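Mono(ADP-ribosyl)transferase SpvB (Salmonella typhimurium, PDB 2GWL) probably transfers ADP-ribose from NAD(+) to an arginine of actin through this C-terminal catalytic domain, blocking filament assembly. Local coordinates at residues T154-E159 with M195-S200. Residues are numbered along the deposited sequence; the frame is centred on the assembly and turned at random.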
loop_
_atom_site.group_PDB
_atom_site.type_symbol
_atom_site.label_atom_id
_atom_site.label_comp_id
_atom_site.label_asym_id
_atom_site.label_seq_id
_atom_site.Cartn_x
_atom_site.Cartn_y
_atom_site.Cartn_z
ATOM N N THR A 154 8.392 -3.196 1.148
ATOM C CA THR A 154 7.908 -4.277 2.007
ATOM C C THR A 154 8.072 -5.610 1.277
ATOM O O THR A 154 7.752 -5.695 0.094
ATOM C CB THR A 154 6.463 -4.088 2.359
ATOM O OG1 THR A 154 6.268 -2.801 2.953
ATOM C CG2 THR A 154 6.009 -5.166 3.323
ATOM N N LYS A 155 8.620 -6.608 1.981
ATOM C CA LYS A 155 8.886 -7.894 1.408
ATOM C C LYS A 155 7.815 -8.847 1.938
ATOM O O LYS A 155 7.603 -8.923 3.141
ATOM C CB LYS A 155 10.234 -8.420 1.808
ATOM C CG LYS A 155 11.379 -7.581 1.299
ATOM C CD LYS A 155 12.751 -8.043 1.798
ATOM C CE LYS A 155 13.515 -8.922 0.784
ATOM N NZ LYS A 155 14.888 -9.322 1.295
ATOM N N LEU A 156 7.156 -9.540 1.026
ATOM C CA LEU A 156 5.939 -10.344 1.355
ATOM C C LEU A 156 6.185 -11.766 0.883
ATOM O O LEU A 156 6.671 -11.996 -0.242
ATOM C CB LEU A 156 4.736 -9.790 0.668
ATOM C CG LEU A 156 4.452 -8.304 0.952
ATOM C CD1 LEU A 156 3.664 -7.679 -0.169
ATOM C CD2 LEU A 156 3.697 -8.249 2.244
ATOM N N LYS A 157 5.931 -12.709 1.764
ATOM C CA LYS A 157 5.994 -14.149 1.357
ATOM C C LYS A 157 4.588 -14.651 1.024
ATOM O O LYS A 157 3.672 -14.401 1.783
ATOM C CB LYS A 157 6.565 -15.032 2.442
ATOM C CG LYS A 157 6.684 -16.461 1.926
ATOM C CD LYS A 157 7.382 -17.351 2.863
ATOM C CE LYS A 157 6.465 -18.233 3.678
ATOM N NZ LYS A 157 7.236 -19.257 4.490
ATOM N N ILE A 158 4.430 -15.339 -0.112
ATOM C CA ILE A 158 3.124 -15.887 -0.483
ATOM C C ILE A 158 3.020 -17.269 0.165
ATOM O O ILE A 158 3.798 -18.200 -0.131
ATOM C CB ILE A 158 2.935 -16.070 -2.009
ATOM C CG1 ILE A 158 3.179 -14.797 -2.819
ATOM C CG2 ILE A 158 1.549 -16.677 -2.310
ATOM C CD1 ILE A 158 2.408 -13.638 -2.367
ATOM N N GLU A 159 2.134 -17.387 1.137
ATOM C CA GLU A 159 2.041 -18.627 1.935
ATOM C C GLU A 159 1.014 -19.611 1.370
ATOM O O GLU A 159 1.305 -20.803 1.205
ATOM C CB GLU A 159 1.715 -18.287 3.375
ATOM C CG GLU A 159 2.854 -17.561 3.980
ATOM C CD GLU A 159 2.821 -17.480 5.460
ATOM O OE1 GLU A 159 3.914 -17.613 6.052
ATOM O OE2 GLU A 159 1.732 -17.183 6.011
ATOM N N MET A 195 -0.473 -14.178 3.086
ATOM C CA MET A 195 0.903 -13.657 2.941
ATOM C C MET A 195 1.477 -13.313 4.287
ATOM O O MET A 195 0.764 -13.209 5.272
ATOM C CB MET A 195 0.926 -12.361 2.132
ATOM C CG MET A 195 0.170 -12.321 0.907
ATOM S SD MET A 195 0.328 -10.678 0.212
ATOM C CE MET A 195 1.307 -11.018 -1.179
ATOM N N ARG A 196 2.796 -13.109 4.321
ATOM C CA ARG A 196 3.471 -12.755 5.541
ATOM C C ARG A 196 4.500 -11.681 5.214
ATOM O O ARG A 196 5.286 -11.853 4.300
ATOM C CB ARG A 196 4.184 -13.952 6.138
ATOM C CG ARG A 196 4.864 -13.737 7.479
ATOM C CD ARG A 196 5.294 -15.085 8.105
ATOM N NE ARG A 196 4.128 -15.937 8.200
ATOM C CZ ARG A 196 3.177 -15.815 9.128
ATOM N NH1 ARG A 196 3.308 -14.948 10.129
ATOM N NH2 ARG A 196 2.107 -16.627 9.074
ATOM N N VAL A 197 4.471 -10.593 5.948
ATOM C CA VAL A 197 5.608 -9.599 5.837
ATOM C C VAL A 197 6.890 -10.128 6.428
ATOM O O VAL A 197 6.930 -10.599 7.568
ATOM C CB VAL A 197 5.250 -8.244 6.473
ATOM C CG1 VAL A 197 6.478 -7.257 6.396
ATOM C CG2 VAL A 197 4.055 -7.657 5.779
ATOM N N LEU A 198 7.977 -10.082 5.654
ATOM C CA LEU A 198 9.285 -10.544 6.151
ATOM C C LEU A 198 10.053 -9.329 6.636
ATOM O O LEU A 198 10.437 -8.504 5.812
ATOM C CB LEU A 198 10.093 -11.217 5.050
ATOM C CG LEU A 198 9.451 -12.435 4.428
ATOM C CD1 LEU A 198 10.282 -12.944 3.277
ATOM C CD2 LEU A 198 9.279 -13.516 5.467
ATOM N N ASN A 199 10.255 -9.216 7.950
ATOM C CA ASN A 199 10.925 -8.020 8.546
ATOM C C ASN A 199 12.415 -8.155 8.352
ATOM O O ASN A 199 12.933 -9.266 8.199
ATOM C CB ASN A 199 10.755 -7.926 10.073
ATOM C CG ASN A 199 9.343 -7.736 10.523
ATOM O OD1 ASN A 199 8.487 -7.336 9.757
ATOM N ND2 ASN A 199 9.092 -8.019 11.817
ATOM N N SER A 200 13.099 -7.021 8.455
ATOM C CA SER A 200 14.557 -6.922 8.597
ATOM C C SER A 200 15.182 -6.365 7.305
ATOM O O SER A 200 14.528 -6.182 6.243
ATOM C CB SER A 200 15.213 -8.229 9.010
ATOM O OG SER A 200 16.618 -8.093 9.042
ATOM O OXT SER A 200 16.379 -6.073 7.329
HETATM O O HOH W 1 9.659 -6.070 4.647
#
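Arg196 and Glu159 join their side chains where the end of strand 191-197 and the tail behind it run against residues 154-159. The segment axes pass 4.4 Å apart, running 151° to each other, and the pairing is antiparallel: Lys157 and Arg196 form a hydrogen-bonded pair, with Lys157 N to Arg196 O at 2.8 Å and the return bond, Arg196 N to Lys157 O, at 3.0 Å. Beyond the Leu156/Val197 pair, Leu198 N donates to Lys155 O (2.8 Å). Here the return bond is replaced by a water, which accepts from Lys155 N and donates to Leu198 O. Leu198 CB points toward the other strand, 3.9 Å from Lys155 O.

The CG of Arg196 stands anti to the backbone N (chi1 -176°) and the chain bends at chi3, bringing the guanidinium edge to the Glu159 carboxylate. Arg196 NE donates to Glu159 OE1 at 2.7 Å, from the syn side and nearly straight, whereas the Arg196 NH2 to Glu159 OE2 bond is weak. The two planes are turned 52° apart, so this salt bridge is not a flat bidentate pair.

Met195 and Val197 share the other, buried face with Leu156 and Ile158. Met195 and Ile158 lie side by side, pointing the same way, while Leu156 CD2 reaches Val197 CG2 at 3.6 Å. The Leu156 side chain is about 7 Å from that of Arg80, a predicted active-site residue, and about 8 Å from the bound dinucleotide.

These are adjoining strands of the five-stranded mixed sheet of this ADP-ribosyltransferase domain. Strand 102-105 pairs with the far edge of 154-159, and strand 121-126 flanks 191-197, placing Tyr126 against Glu159 and Arg196; Glu128, just beyond, gives Arg196 NH1 a second carboxylate. On the opposite face, Tyr96 of helix 90-96 packs on Leu156 and Met195.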